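Local structure of putative uncharacterized protein (Streptococcus pneumoniae, 3NZ3) at residues A[13-18]-A[48-53]; A[19-24]-A[44-49]; A[23-28]-A[38-43]. The protein probably helps pneumococci adhere to host mucus, this chain being the mucin-binding domain of an LPxTG-type protein linked to the cell wall. All coordinates share one frame; numbering follows the deposited sequence.

Interaction 1: A[13-18]-A[48-53]; sequences TATSTE and SRTKTE
Glu-18 and Arg-49 face each other across a long antiparallel beta hairpin, in which strand 14-30 pairs with strand 39-53 in the mucin-binding domain. The contact lies at the surface. Hydrogen-bonded pairs Ala-14 with Glu-53, Ser-16 with Lys-51 and Glu-18 with Arg-49 tie the backbones together, each by two N-H to O bonds. One of them, Lys-51 N to Ser-16 O, is 2.8 Å long.

The Glu-18 side chain runs beside that of Arg-49. Glu-18 CB lies 4.2 Å from Arg-49 CG. Glu-18 CG is set anti to the backbone N (chi1 -173°) and the chain continues extended, which carries the carboxylate alongside the guanidinium group. Glu-18 CD lies 3.8 Å from Arg-49 NH2. Glu-18 OE1 accepts from Arg-49 NE and Arg-49 NH2, both at 2.9 Å; Glu-18 OE2 stands farther off, 4.1 Å from Arg-49 NH2. Tyr-62 makes a cation-pi contact with Arg-49, and Trp-65 touches both members of the salt bridge.

On the same face Ser-16 OG rests against the aliphatic chain of Lys-51, 3.4 Å from its CD. The other face carries threonines. There the methyls Thr-15 CG2 and Thr-50 CG2 meet at 3.6 Å. In the salt bridge, OE1 lies within 1° of the Arg-49 guanidinium plane, while NE sits 49° out of the Glu-18 carboxylate plane.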
ATOM      1  N   THR A  13     -22.449  -0.193 -27.911  0.80 34.91           N
ATOM      2  CA  THR A  13     -21.516  -0.953 -27.026  0.80 34.63           C
ATOM      3  C   THR A  13     -20.129  -0.293 -26.952  0.80 33.95           C
ATOM      4  O   THR A  13     -19.164  -0.763 -27.566  0.80 34.28           O
ATOM      5  CB  THR A  13     -21.434  -2.455 -27.440  0.80 34.91           C
ATOM      6  OG1 THR A  13     -20.512  -3.151 -26.590  0.80 35.90           O
ATOM      7  CG2 THR A  13     -21.019  -2.615 -28.915  0.80 35.58           C
ATOM      8  N   ALA A  14     -20.047   0.808 -26.203  1.00 32.91           N
ATOM      9  CA  ALA A  14     -18.789   1.540 -26.014  1.00 31.64           C
ATOM     10  C   ALA A  14     -18.020   1.005 -24.810  1.00 30.66           C
ATOM     11  O   ALA A  14     -18.551   0.946 -23.694  1.00 30.51           O
ATOM     12  CB  ALA A  14     -19.055   3.036 -25.859  1.00 31.81           C
ATOM     13  N   THR A  15     -16.769   0.617 -25.052  1.00 29.01           N
ATOM     14  CA  THR A  15     -15.909   0.044 -24.022  1.00 27.58           C
ATOM     15  C   THR A  15     -14.929   1.104 -23.507  1.00 26.00           C
ATOM     16  O   THR A  15     -14.337   1.859 -24.286  1.00 25.77           O
ATOM     17  CB  THR A  15     -15.144  -1.197 -24.557  1.00 27.61           C
ATOM     18  OG1 THR A  15     -16.075  -2.248 -24.848  1.00 29.49           O
ATOM     19  CG2 THR A  15     -14.133  -1.716 -23.547  1.00 28.68           C
ATOM     20  N   SER A  16     -14.787   1.164 -22.188  1.00 23.72           N
ATOM     21  CA  SER A  16     -13.756   1.972 -21.555  1.00 21.78           C
ATOM     22  C   SER A  16     -13.271   1.212 -20.336  1.00 20.68           C
ATOM     23  O   SER A  16     -13.809   0.144 -20.006  1.00 20.32           O
ATOM     24  CB  SER A  16     -14.302   3.352 -21.165  1.00 21.81           C
ATOM     25  OG  SER A  16     -15.413   3.245 -20.292  1.00 20.70           O
ATOM     26  N   THR A  17     -12.267   1.765 -19.667  1.00 19.48           N
ATOM     27  CA  THR A  17     -11.670   1.131 -18.506  1.00 18.37           C
ATOM     28  C   THR A  17     -11.693   2.098 -17.336  1.00 18.39           C
ATOM     29  O   THR A  17     -11.376   3.280 -17.494  1.00 18.35           O
ATOM     30  CB  THR A  17     -10.219   0.702 -18.810  1.00 18.65           C
ATOM     31  OG1 THR A  17     -10.198  -0.038 -20.033  1.00 16.55           O
ATOM     32  CG2 THR A  17      -9.632  -0.146 -17.691  1.00 18.66           C
ATOM     33  N   GLU A  18     -12.094   1.596 -16.170  1.00 17.95           N
ATOM     34  CA  GLU A  18     -11.973   2.352 -14.930  1.00 17.94           C
ATOM     35  C   GLU A  18     -10.775   1.822 -14.152  1.00 17.61           C
ATOM     36  O   GLU A  18     -10.568   0.609 -14.070  1.00 17.24           O
ATOM     37  CB  GLU A  18     -13.243   2.239 -14.080  1.00 18.03           C
ATOM     38  CG  GLU A  18     -13.248   3.151 -12.847  0.50 19.02           C
ATOM     39  CD  GLU A  18     -14.496   3.003 -11.975  1.00 22.33           C
ATOM     40  OE1 GLU A  18     -15.426   2.253 -12.361  1.00 21.55           O
ATOM     41  OE2 GLU A  18     -14.534   3.647 -10.901  1.00 22.30           O
ATOM     42  N   SER A  48      -8.109  -2.346 -12.114  1.00 15.26           N
ATOM     43  CA  SER A  48      -8.919  -1.921 -13.249  1.00 15.74           C
ATOM     44  C   SER A  48     -10.142  -2.804 -13.456  1.00 15.58           C
ATOM     45  O   SER A  48     -10.166  -3.962 -13.045  1.00 15.46           O
ATOM     46  CB  SER A  48      -8.091  -1.906 -14.536  1.00 15.19           C
ATOM     47  OG  SER A  48      -7.905  -3.228 -15.025  1.00 16.99           O
ATOM     48  N   ARG A  49     -11.149  -2.238 -14.108  1.00 16.07           N
ATOM     49  CA  ARG A  49     -12.297  -3.018 -14.572  1.00 17.07           C
ATOM     50  C   ARG A  49     -12.826  -2.432 -15.876  1.00 17.60           C
ATOM     51  O   ARG A  49     -12.650  -1.237 -16.143  1.00 17.28           O
ATOM     52  CB  ARG A  49     -13.396  -3.078 -13.500  1.00 16.39           C
ATOM     53  CG  ARG A  49     -14.079  -1.739 -13.221  1.00 17.02           C
ATOM     54  CD  ARG A  49     -15.301  -1.910 -12.329  1.00 16.41           C
ATOM     55  NE  ARG A  49     -15.870  -0.617 -11.950  1.00 17.55           N
ATOM     56  CZ  ARG A  49     -16.963  -0.456 -11.204  1.00 18.31           C
ATOM     57  NH1 ARG A  49     -17.622  -1.511 -10.744  1.00 18.75           N
ATOM     58  NH2 ARG A  49     -17.396   0.766 -10.918  1.00 18.60           N
ATOM     59  N   THR A  50     -13.452  -3.276 -16.696  1.00 18.72           N
ATOM     60  CA  THR A  50     -14.024  -2.818 -17.957  1.00 20.36           C
ATOM     61  C   THR A  50     -15.403  -2.215 -17.710  1.00 20.82           C
ATOM     62  O   THR A  50     -16.144  -2.670 -16.835  1.00 21.28           O
ATOM     63  CB  THR A  50     -14.092  -3.956 -19.005  1.00 20.70           C
ATOM     64  OG1 THR A  50     -12.827  -4.613 -19.055  1.00 23.34           O
ATOM     65  CG2 THR A  50     -14.383  -3.406 -20.386  1.00 21.01           C
ATOM     66  N   LYS A  51     -15.715  -1.162 -18.459  1.00 21.55           N
ATOM     67  CA  LYS A  51     -17.016  -0.508 -18.418  1.00 21.98           C
ATOM     68  C   LYS A  51     -17.592  -0.598 -19.823  1.00 22.87           C
ATOM     69  O   LYS A  51     -16.935  -0.221 -20.794  1.00 22.50           O
ATOM     70  CB  LYS A  51     -16.881   0.958 -18.005  1.00 21.84           C
ATOM     71  CG  LYS A  51     -18.209   1.736 -17.957  1.00 22.04           C
ATOM     72  CD  LYS A  51     -17.963   3.240 -18.012  1.00 21.62           C
ATOM     73  CE  LYS A  51     -19.244   4.035 -17.768  1.00 23.54           C
ATOM     74  NZ  LYS A  51     -18.940   5.480 -17.584  1.00 24.17           N
ATOM     75  N   THR A  52     -18.810  -1.120 -19.923  1.00 23.90           N
ATOM     76  CA  THR A  52     -19.495  -1.247 -21.208  1.00 25.02           C
ATOM     77  C   THR A  52     -20.791  -0.461 -21.120  1.00 25.81           C
ATOM     78  O   THR A  52     -21.571  -0.639 -20.182  1.00 25.48           O
ATOM     79  CB  THR A  52     -19.778  -2.727 -21.555  1.00 25.15           C
ATOM     80  OG1 THR A  52     -18.558  -3.472 -21.489  1.00 25.70           O
ATOM     81  CG2 THR A  52     -20.354  -2.865 -22.958  1.00 25.57           C
ATOM     82  N   GLU A  53     -21.001   0.435 -22.080  1.00 26.72           N
ATOM     83  CA  GLU A  53     -22.224   1.218 -22.122  1.00 27.99           C
ATOM     84  C   GLU A  53     -22.911   1.069 -23.471  1.00 28.51           C
ATOM     85  O   GLU A  53     -22.297   1.273 -24.522  1.00 28.40           O
ATOM     86  CB  GLU A  53     -21.945   2.697 -21.832  1.00 28.29           C
ATOM     87  CG  GLU A  53     -23.213   3.561 -21.761  1.00 30.46           C
ATOM     88  CD  GLU A  53     -22.932   5.040 -21.549  1.00 33.45           C
ATOM     89  OE1 GLU A  53     -21.753   5.422 -21.386  1.00 34.67           O
ATOM     90  OE2 GLU A  53     -23.904   5.829 -21.541  1.00 34.54           O
TER

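Interaction 2: A[19-24]-A[44-49]; sequences TKTITR and PVTLSR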
ATOM      1  N   THR A  19      -9.982   2.733 -13.595  1.00 17.61           N
ATOM      2  CA  THR A  19      -8.864   2.342 -12.733  1.00 17.68           C
ATOM      3  C   THR A  19      -8.882   3.125 -11.439  1.00 17.56           C
ATOM      4  O   THR A  19      -9.344   4.271 -11.396  1.00 17.27           O
ATOM      5  CB  THR A  19      -7.488   2.556 -13.403  1.00 17.82           C
ATOM      6  OG1 THR A  19      -7.336   3.937 -13.748  1.00 19.43           O
ATOM      7  CG2 THR A  19      -7.343   1.687 -14.655  1.00 18.34           C
ATOM      8  N   LYS A  20      -8.381   2.498 -10.382  1.00 17.54           N
ATOM      9  CA  LYS A  20      -8.179   3.182  -9.113  1.00 17.89           C
ATOM     10  C   LYS A  20      -6.924   2.653  -8.432  1.00 17.72           C
ATOM     11  O   LYS A  20      -6.537   1.505  -8.640  1.00 17.31           O
ATOM     12  CB  LYS A  20      -9.405   3.043  -8.205  1.00 18.00           C
ATOM     13  CG  LYS A  20      -9.713   1.653  -7.719  1.00 19.68           C
ATOM     14  CD  LYS A  20     -10.892   1.728  -6.749  1.00 22.77           C
ATOM     15  CE  LYS A  20     -11.250   0.378  -6.193  1.00 24.04           C
ATOM     16  NZ  LYS A  20     -12.364   0.512  -5.198  1.00 26.17           N
ATOM     17  N   THR A  21      -6.293   3.504  -7.632  1.00 18.08           N
ATOM     18  CA  THR A  21      -5.039   3.164  -6.968  1.00 18.22           C
ATOM     19  C   THR A  21      -5.267   3.072  -5.463  1.00 18.48           C
ATOM     20  O   THR A  21      -5.896   3.949  -4.857  1.00 18.26           O
ATOM     21  CB  THR A  21      -3.923   4.174  -7.309  1.00 18.42           C
ATOM     22  OG1 THR A  21      -3.787   4.263  -8.733  1.00 18.50           O
ATOM     23  CG2 THR A  21      -2.577   3.746  -6.704  1.00 17.99           C
ATOM     24  N   ILE A  22      -4.775   1.981  -4.885  1.00 18.56           N
ATOM     25  CA  ILE A  22      -4.818   1.741  -3.447  1.00 18.73           C
ATOM     26  C   ILE A  22      -3.374   1.601  -2.978  1.00 18.58           C
ATOM     27  O   ILE A  22      -2.605   0.823  -3.550  1.00 18.23           O
ATOM     28  CB  ILE A  22      -5.640   0.472  -3.106  1.00 18.81           C
ATOM     29  CG1 ILE A  22      -7.027   0.550  -3.765  1.00 19.61           C
ATOM     30  CG2 ILE A  22      -5.789   0.315  -1.592  1.00 18.96           C
ATOM     31  CD1 ILE A  22      -7.744  -0.768  -3.871  1.00 20.14           C
ATOM     32  N   THR A  23      -3.010   2.365  -1.950  1.00 18.39           N
ATOM     33  CA  THR A  23      -1.604   2.527  -1.584  1.00 18.52           C
ATOM     34  C   THR A  23      -1.324   2.201  -0.112  1.00 18.57           C
ATOM     35  O   THR A  23      -2.090   2.581   0.784  1.00 18.32           O
ATOM     36  CB  THR A  23      -1.119   3.967  -1.903  1.00 18.96           C
ATOM     37  OG1 THR A  23      -1.456   4.305  -3.255  1.00 17.81           O
ATOM     38  CG2 THR A  23       0.395   4.098  -1.727  1.00 18.61           C
ATOM     39  N   ARG A  24      -0.230   1.480   0.121  1.00 18.40           N
ATOM     40  CA  ARG A  24       0.301   1.311   1.463  1.00 18.12           C
ATOM     41  C   ARG A  24       1.593   2.101   1.622  1.00 18.10           C
ATOM     42  O   ARG A  24       2.519   1.990   0.805  1.00 17.55           O
ATOM     43  CB  ARG A  24       0.543  -0.162   1.799  1.00 18.52           C
ATOM     44  CG  ARG A  24       1.107  -0.370   3.214  1.00 18.66           C
ATOM     45  CD  ARG A  24       1.070  -1.836   3.635  1.00 19.66           C
ATOM     46  NE  ARG A  24       2.094  -2.634   2.963  1.00 21.12           N
ATOM     47  CZ  ARG A  24       2.271  -3.941   3.146  1.00 21.55           C
ATOM     48  NH1 ARG A  24       1.493  -4.615   3.992  1.00 21.46           N
ATOM     49  NH2 ARG A  24       3.233  -4.574   2.486  1.00 21.20           N
ATOM     50  N   PRO A  44       2.021   1.657  -4.353  1.00 18.78           N
ATOM     51  CA  PRO A  44       0.753   1.874  -5.047  1.00 18.26           C
ATOM     52  C   PRO A  44       0.343   0.667  -5.888  1.00 18.36           C
ATOM     53  O   PRO A  44       1.165   0.085  -6.599  1.00 18.23           O
ATOM     54  CB  PRO A  44       1.043   3.083  -5.935  1.00 18.99           C
ATOM     55  CG  PRO A  44       2.526   3.015  -6.212  1.00 18.75           C
ATOM     56  CD  PRO A  44       3.166   2.240  -5.083  1.00 18.54           C
ATOM     57  N   VAL A  45      -0.919   0.273  -5.779  1.00 17.93           N
ATOM     58  CA  VAL A  45      -1.453  -0.789  -6.619  1.00 17.55           C
ATOM     59  C   VAL A  45      -2.641  -0.240  -7.402  1.00 17.33           C
ATOM     60  O   VAL A  45      -3.575   0.307  -6.818  1.00 17.28           O
ATOM     61  CB  VAL A  45      -1.812  -2.041  -5.789  1.00 17.58           C
ATOM     62  CG1 VAL A  45      -2.694  -3.009  -6.587  1.00 18.05           C
ATOM     63  CG2 VAL A  45      -0.525  -2.749  -5.310  1.00 17.42           C
ATOM     64  N   THR A  46      -2.589  -0.378  -8.724  1.00 16.83           N
ATOM     65  CA  THR A  46      -3.615   0.177  -9.600  1.00 16.56           C
ATOM     66  C   THR A  46      -4.465  -0.930 -10.209  1.00 16.14           C
ATOM     67  O   THR A  46      -4.007  -1.691 -11.067  1.00 16.12           O
ATOM     68  CB  THR A  46      -2.990   1.105 -10.679  1.00 16.70           C
ATOM     69  OG1 THR A  46      -2.331   2.193 -10.022  1.00 16.80           O
ATOM     70  CG2 THR A  46      -4.053   1.674 -11.634  1.00 15.90           C
ATOM     71  N   LEU A  47      -5.705  -1.015  -9.736  1.00 15.82           N
ATOM     72  CA  LEU A  47      -6.656  -2.022 -10.198  1.00 15.67           C
ATOM     73  C   LEU A  47      -7.507  -1.459 -11.324  1.00 15.49           C
ATOM     74  O   LEU A  47      -7.611  -0.240 -11.475  1.00 15.29           O
ATOM     75  CB  LEU A  47      -7.546  -2.488  -9.042  1.00 15.61           C
ATOM     76  CG  LEU A  47      -6.801  -2.969  -7.791  1.00 16.11           C
ATOM     77  CD1 LEU A  47      -7.785  -3.410  -6.746  1.00 15.78           C
ATOM     78  CD2 LEU A  47      -5.827  -4.102  -8.119  1.00 16.13           C
ATOM     79  N   SER A  48      -8.109  -2.346 -12.114  1.00 15.26           N
ATOM     80  CA  SER A  48      -8.919  -1.921 -13.249  1.00 15.74           C
ATOM     81  C   SER A  48     -10.142  -2.804 -13.456  1.00 15.58           C
ATOM     82  O   SER A  48     -10.166  -3.962 -13.045  1.00 15.46           O
ATOM     83  CB  SER A  48      -8.091  -1.906 -14.536  1.00 15.19           C
ATOM     84  OG  SER A  48      -7.905  -3.228 -15.025  1.00 16.99           O
ATOM     85  N   ARG A  49     -11.149  -2.238 -14.108  1.00 16.07           N
ATOM     86  CA  ARG A  49     -12.297  -3.018 -14.572  1.00 17.07           C
ATOM     87  C   ARG A  49     -12.826  -2.432 -15.876  1.00 17.60           C
ATOM     88  O   ARG A  49     -12.650  -1.237 -16.143  1.00 17.28           O
ATOM     89  CB  ARG A  49     -13.396  -3.078 -13.500  1.00 16.39           C
ATOM     90  CG  ARG A  49     -14.079  -1.739 -13.221  1.00 17.02           C
ATOM     91  CD  ARG A  49     -15.301  -1.910 -12.329  1.00 16.41           C
ATOM     92  NE  ARG A  49     -15.870  -0.617 -11.950  1.00 17.55           N
ATOM     93  CZ  ARG A  49     -16.963  -0.456 -11.204  1.00 18.31           C
ATOM     94  NH1 ARG A  49     -17.622  -1.511 -10.744  1.00 18.75           N
ATOM     95  NH2 ARG A  49     -17.396   0.766 -10.918  1.00 18.60           N
TER
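Lys-20 with Leu-47 and Ile-22 with Val-45 are hydrogen-bonded pairs of two antiparallel strands, whose short axes run 155° apart and approach to 4.5 Å. Between these pairs the backbones come closer, with Thr-21 CA 4.2 Å from Thr-46 CA.

Here the two threonine hydroxyls meet: Thr-21 OG1 and Thr-46 OG1 are hydrogen-bonded at 2.8 Å. Both OG1 atoms stand anti to their own carbonyl carbons (chi1 -55° and -61°), which turns the hydroxyls toward each other. Thr-21 CG2 packs on Pro-44 CB at 3.8 Å, and Thr-23 OG1 lies 3.7 Å from Pro-44 CA. At the other end of this face Thr-19 CG2 touches Ser-48 CB at 3.7 Å.

This is the middle of the long hairpin, whose strands are the inner two of a four-stranded mixed sheet. The opposite face is mostly apolar and turns toward strand 88-94. Ile-22 CD1 meets Leu-47 CD1 at 3.9 Å, joining neighbouring hydrogen-bonded pairs diagonally. Val-94 touches Ile-22 and Val-45, while Trp-65 touches Leu-47. Lys-20 lies on this face too. Its NZ is hydrogen-bonded to the Ser-96 carbonyl oxygen, and Trp-65 gives it a cation-pi contact.

Interaction 3: A[23-28]-A[38-43]; sequences TRIIHY and KEDVVQ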
ATOM      1  N   THR A  23      -3.010   2.365  -1.950  1.00 18.39           N
ATOM      2  CA  THR A  23      -1.604   2.527  -1.584  1.00 18.52           C
ATOM      3  C   THR A  23      -1.324   2.201  -0.112  1.00 18.57           C
ATOM      4  O   THR A  23      -2.090   2.581   0.784  1.00 18.32           O
ATOM      5  CB  THR A  23      -1.119   3.967  -1.903  1.00 18.96           C
ATOM      6  OG1 THR A  23      -1.456   4.305  -3.255  1.00 17.81           O
ATOM      7  CG2 THR A  23       0.395   4.098  -1.727  1.00 18.61           C
ATOM      8  N   ARG A  24      -0.230   1.480   0.121  1.00 18.40           N
ATOM      9  CA  ARG A  24       0.301   1.311   1.463  1.00 18.12           C
ATOM     10  C   ARG A  24       1.593   2.101   1.622  1.00 18.10           C
ATOM     11  O   ARG A  24       2.519   1.990   0.805  1.00 17.55           O
ATOM     12  CB  ARG A  24       0.543  -0.162   1.799  1.00 18.52           C
ATOM     13  CG  ARG A  24       1.107  -0.370   3.214  1.00 18.66           C
ATOM     14  CD  ARG A  24       1.070  -1.836   3.635  1.00 19.66           C
ATOM     15  NE  ARG A  24       2.094  -2.634   2.963  1.00 21.12           N
ATOM     16  CZ  ARG A  24       2.271  -3.941   3.146  1.00 21.55           C
ATOM     17  NH1 ARG A  24       1.493  -4.615   3.992  1.00 21.46           N
ATOM     18  NH2 ARG A  24       3.233  -4.574   2.486  1.00 21.20           N
ATOM     19  N   ILE A  25       1.647   2.896   2.681  1.00 17.64           N
ATOM     20  CA  ILE A  25       2.869   3.611   3.030  1.00 17.94           C
ATOM     21  C   ILE A  25       3.441   3.060   4.328  1.00 18.03           C
ATOM     22  O   ILE A  25       2.718   2.875   5.320  1.00 17.79           O
ATOM     23  CB  ILE A  25       2.632   5.132   3.147  1.00 18.03           C
ATOM     24  CG1 ILE A  25       2.097   5.682   1.816  1.00 18.42           C
ATOM     25  CG2 ILE A  25       3.927   5.855   3.549  1.00 17.85           C
ATOM     26  CD1 ILE A  25       1.569   7.112   1.879  1.00 20.26           C
ATOM     27  N   ILE A  26       4.744   2.794   4.318  1.00 17.96           N
ATOM     28  CA  ILE A  26       5.434   2.389   5.529  1.00 18.28           C
ATOM     29  C   ILE A  26       6.344   3.533   5.967  1.00 18.74           C
ATOM     30  O   ILE A  26       7.146   4.035   5.172  1.00 18.71           O
ATOM     31  CB  ILE A  26       6.242   1.084   5.330  1.00 18.31           C
ATOM     32  CG1 ILE A  26       5.380   0.033   4.621  1.00 18.38           C
ATOM     33  CG2 ILE A  26       6.762   0.559   6.683  1.00 18.71           C
ATOM     34  CD1 ILE A  26       6.149  -1.170   4.099  1.00 19.76           C
ATOM     35  N   HIS A  27       6.179   3.958   7.216  1.00 18.76           N
ATOM     36  CA  HIS A  27       7.040   4.970   7.829  1.00 19.45           C
ATOM     37  C   HIS A  27       8.001   4.293   8.791  1.00 19.42           C
ATOM     38  O   HIS A  27       7.672   3.261   9.388  1.00 19.20           O
ATOM     39  CB  HIS A  27       6.235   6.001   8.620  1.00 19.52           C
ATOM     40  CG  HIS A  27       5.165   6.689   7.833  1.00 20.73           C
ATOM     41  ND1 HIS A  27       5.440   7.618   6.852  1.00 22.27           N
ATOM     42  CD2 HIS A  27       3.814   6.606   7.908  1.00 21.91           C
ATOM     43  CE1 HIS A  27       4.304   8.071   6.349  1.00 22.96           C
ATOM     44  NE2 HIS A  27       3.304   7.474   6.973  1.00 22.60           N
ATOM     45  N   TYR A  28       9.177   4.896   8.953  1.00 19.46           N
ATOM     46  CA  TYR A  28      10.213   4.386   9.854  1.00 19.63           C
ATOM     47  C   TYR A  28      10.629   5.523  10.774  1.00 20.08           C
ATOM     48  O   TYR A  28      11.212   6.511  10.317  1.00 20.02           O
ATOM     49  CB  TYR A  28      11.417   3.880   9.057  1.00 19.67           C
ATOM     50  CG  TYR A  28      11.079   2.766   8.091  1.00 19.94           C
ATOM     51  CD1 TYR A  28      10.675   3.046   6.786  1.00 20.16           C
ATOM     52  CD2 TYR A  28      11.150   1.434   8.487  1.00 20.03           C
ATOM     53  CE1 TYR A  28      10.352   2.017   5.889  1.00 20.02           C
ATOM     54  CE2 TYR A  28      10.834   0.400   7.607  1.00 20.46           C
ATOM     55  CZ  TYR A  28      10.431   0.701   6.309  1.00 20.63           C
ATOM     56  OH  TYR A  28      10.121  -0.319   5.438  1.00 20.26           O
ATOM     57  N   LYS A  38      14.354   6.583   8.313  1.00 23.87           N
ATOM     58  CA  LYS A  38      14.520   6.012   6.977  1.00 24.48           C
ATOM     59  C   LYS A  38      13.493   6.663   6.057  1.00 24.18           C
ATOM     60  O   LYS A  38      12.489   7.208   6.528  1.00 23.91           O
ATOM     61  CB  LYS A  38      14.261   4.501   6.991  1.00 24.77           C
ATOM     62  CG  LYS A  38      15.451   3.617   7.290  1.00 26.80           C
ATOM     63  CD  LYS A  38      15.017   2.151   7.459  1.00 30.87           C
ATOM     64  CE  LYS A  38      14.514   1.556   6.150  1.00 32.69           C
ATOM     65  NZ  LYS A  38      14.521   0.066   6.150  1.00 34.73           N
ATOM     66  N   GLU A  39      13.739   6.595   4.748  1.00 23.86           N
ATOM     67  CA  GLU A  39      12.758   7.041   3.757  1.00 23.87           C
ATOM     68  C   GLU A  39      11.481   6.203   3.839  1.00 23.10           C
ATOM     69  O   GLU A  39      11.538   4.996   4.089  1.00 23.11           O
ATOM     70  CB  GLU A  39      13.329   6.925   2.344  1.00 24.32           C
ATOM     71  CG  GLU A  39      14.163   8.106   1.890  0.50 25.96           C
ATOM     72  CD  GLU A  39      14.088   8.310   0.388  0.50 28.29           C
ATOM     73  OE1 GLU A  39      14.262   7.327  -0.360  0.70 29.53           O
ATOM     74  OE2 GLU A  39      13.842   9.454  -0.048  0.70 30.62           O
ATOM     75  N   ASP A  40      10.340   6.848   3.620  1.00 22.62           N
ATOM     76  CA  ASP A  40       9.072   6.145   3.458  1.00 22.34           C
ATOM     77  C   ASP A  40       9.161   5.141   2.321  1.00 22.23           C
ATOM     78  O   ASP A  40       9.847   5.391   1.326  1.00 21.96           O
ATOM     79  CB  ASP A  40       7.955   7.132   3.124  1.00 22.71           C
ATOM     80  CG  ASP A  40       7.443   7.875   4.330  1.00 23.33           C
ATOM     81  OD1 ASP A  40       7.875   7.581   5.470  1.00 23.16           O
ATOM     82  OD2 ASP A  40       6.580   8.756   4.129  1.00 24.93           O
ATOM     83  N   VAL A  41       8.469   4.012   2.475  1.00 21.60           N
ATOM     84  CA  VAL A  41       8.252   3.076   1.371  1.00 21.32           C
ATOM     85  C   VAL A  41       6.792   3.218   0.909  1.00 21.42           C
ATOM     86  O   VAL A  41       5.859   3.065   1.704  1.00 21.36           O
ATOM     87  CB  VAL A  41       8.600   1.612   1.770  1.00 21.30           C
ATOM     88  CG1 VAL A  41       8.055   0.611   0.749  1.00 20.85           C
ATOM     89  CG2 VAL A  41      10.121   1.444   1.911  1.00 20.93           C
ATOM     90  N   VAL A  42       6.607   3.545  -0.367  1.00 21.10           N
ATOM     91  CA  VAL A  42       5.273   3.788  -0.917  1.00 20.95           C
ATOM     92  C   VAL A  42       4.949   2.669  -1.909  1.00 20.57           C
ATOM     93  O   VAL A  42       5.724   2.414  -2.840  1.00 20.19           O
ATOM     94  CB  VAL A  42       5.173   5.189  -1.583  1.00 21.04           C
ATOM     95  CG1 VAL A  42       3.780   5.425  -2.209  1.00 21.73           C
ATOM     96  CG2 VAL A  42       5.477   6.296  -0.571  1.00 21.76           C
ATOM     97  N   GLN A  43       3.817   1.998  -1.688  1.00 19.65           N
ATOM     98  CA  GLN A  43       3.419   0.842  -2.497  1.00 19.40           C
ATOM     99  C   GLN A  43       2.048   1.037  -3.155  1.00 19.01           C
ATOM    100  O   GLN A  43       1.024   0.632  -2.587  1.00 19.10           O
ATOM    101  CB  GLN A  43       3.416  -0.439  -1.647  1.00 19.54           C
ATOM    102  CG  GLN A  43       4.727  -0.703  -0.900  1.00 19.08           C
ATOM    103  CD  GLN A  43       4.730  -2.017  -0.161  1.00 19.37           C
ATOM    104  OE1 GLN A  43       3.912  -2.254   0.735  1.00 19.49           O
ATOM    105  NE2 GLN A  43       5.658  -2.883  -0.525  1.00 18.67           N
TER
HETATM  106  O   HOH W   1       9.815   7.008   7.097  1.00 13.63           O
HETATM  107  O   HOH W   2      12.286  -0.344   4.079  1.00 29.63           O
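The part of the long beta hairpin nearest its turn joins strand 14-30 to the start of strand 39-53, in the four-stranded mixed sheet. Backbone bonds tie Arg-24 to Gln-43 and Ile-26 to Val-41.

On the inner face the Arg-24 and Gln-43 side chains lie alongside each other, with guanidinium and amide planes 12° apart. Gln-43 OE1 accepts from Arg-24 NE at 2.9 Å and from Arg-24 NH2 at 3.0 Å. The NH2 bond falls on an amide lone pair. A bend at chi3 (74°) of Arg-24 swings the guanidinium edge onto this oxygen. Gln-43 NE2 bonds Asp-71 O, and Arg-24 NH1 bonds Glu-90 O.

Lys-38 lies over one face of the Tyr-28 ring. Its CE sits 3.9 Å from the ring centroid in a CH-pi contact, and its NZ at 4.2 Å in a cation-pi contact. A water joins NZ to Tyr-28 OH.

On the other side of the sheet His-27 ND1 donates to Asp-40 OD1 at 2.8 Å, from above the carboxylate plane. A second water is bound to Asp-40 OD1 as well. The nearby Asp-40 carboxylate would probably stabilise a protonated His-27, and the water links Tyr-28 N to Lys-38 O across the strands.

Overall arrangement
All three contacts belong to one hairpin, of strands 14-30 and 39-53, the central pair of the four-stranded mixed sheet. Interaction 1 lies at the open end, interaction 2 in the middle and interaction 3 nearest the turn. Their centres follow at steps of about 16 Å, and those of interactions 1 and 3 are about 32 Å apart. Along the chain interaction 3 is nested inside the loop closed by interaction 1. Interactions 1 and 2 share Ser-48 and Arg-49; 2 and 3 share Thr-23 and Arg-24. The pairing is nearly continuous and gives the mucin-binding domain an elongated shape. Strand 60-62 pairs with 39-53 beside interaction 1, and strand 101-107 with 14-30 beside interaction 3.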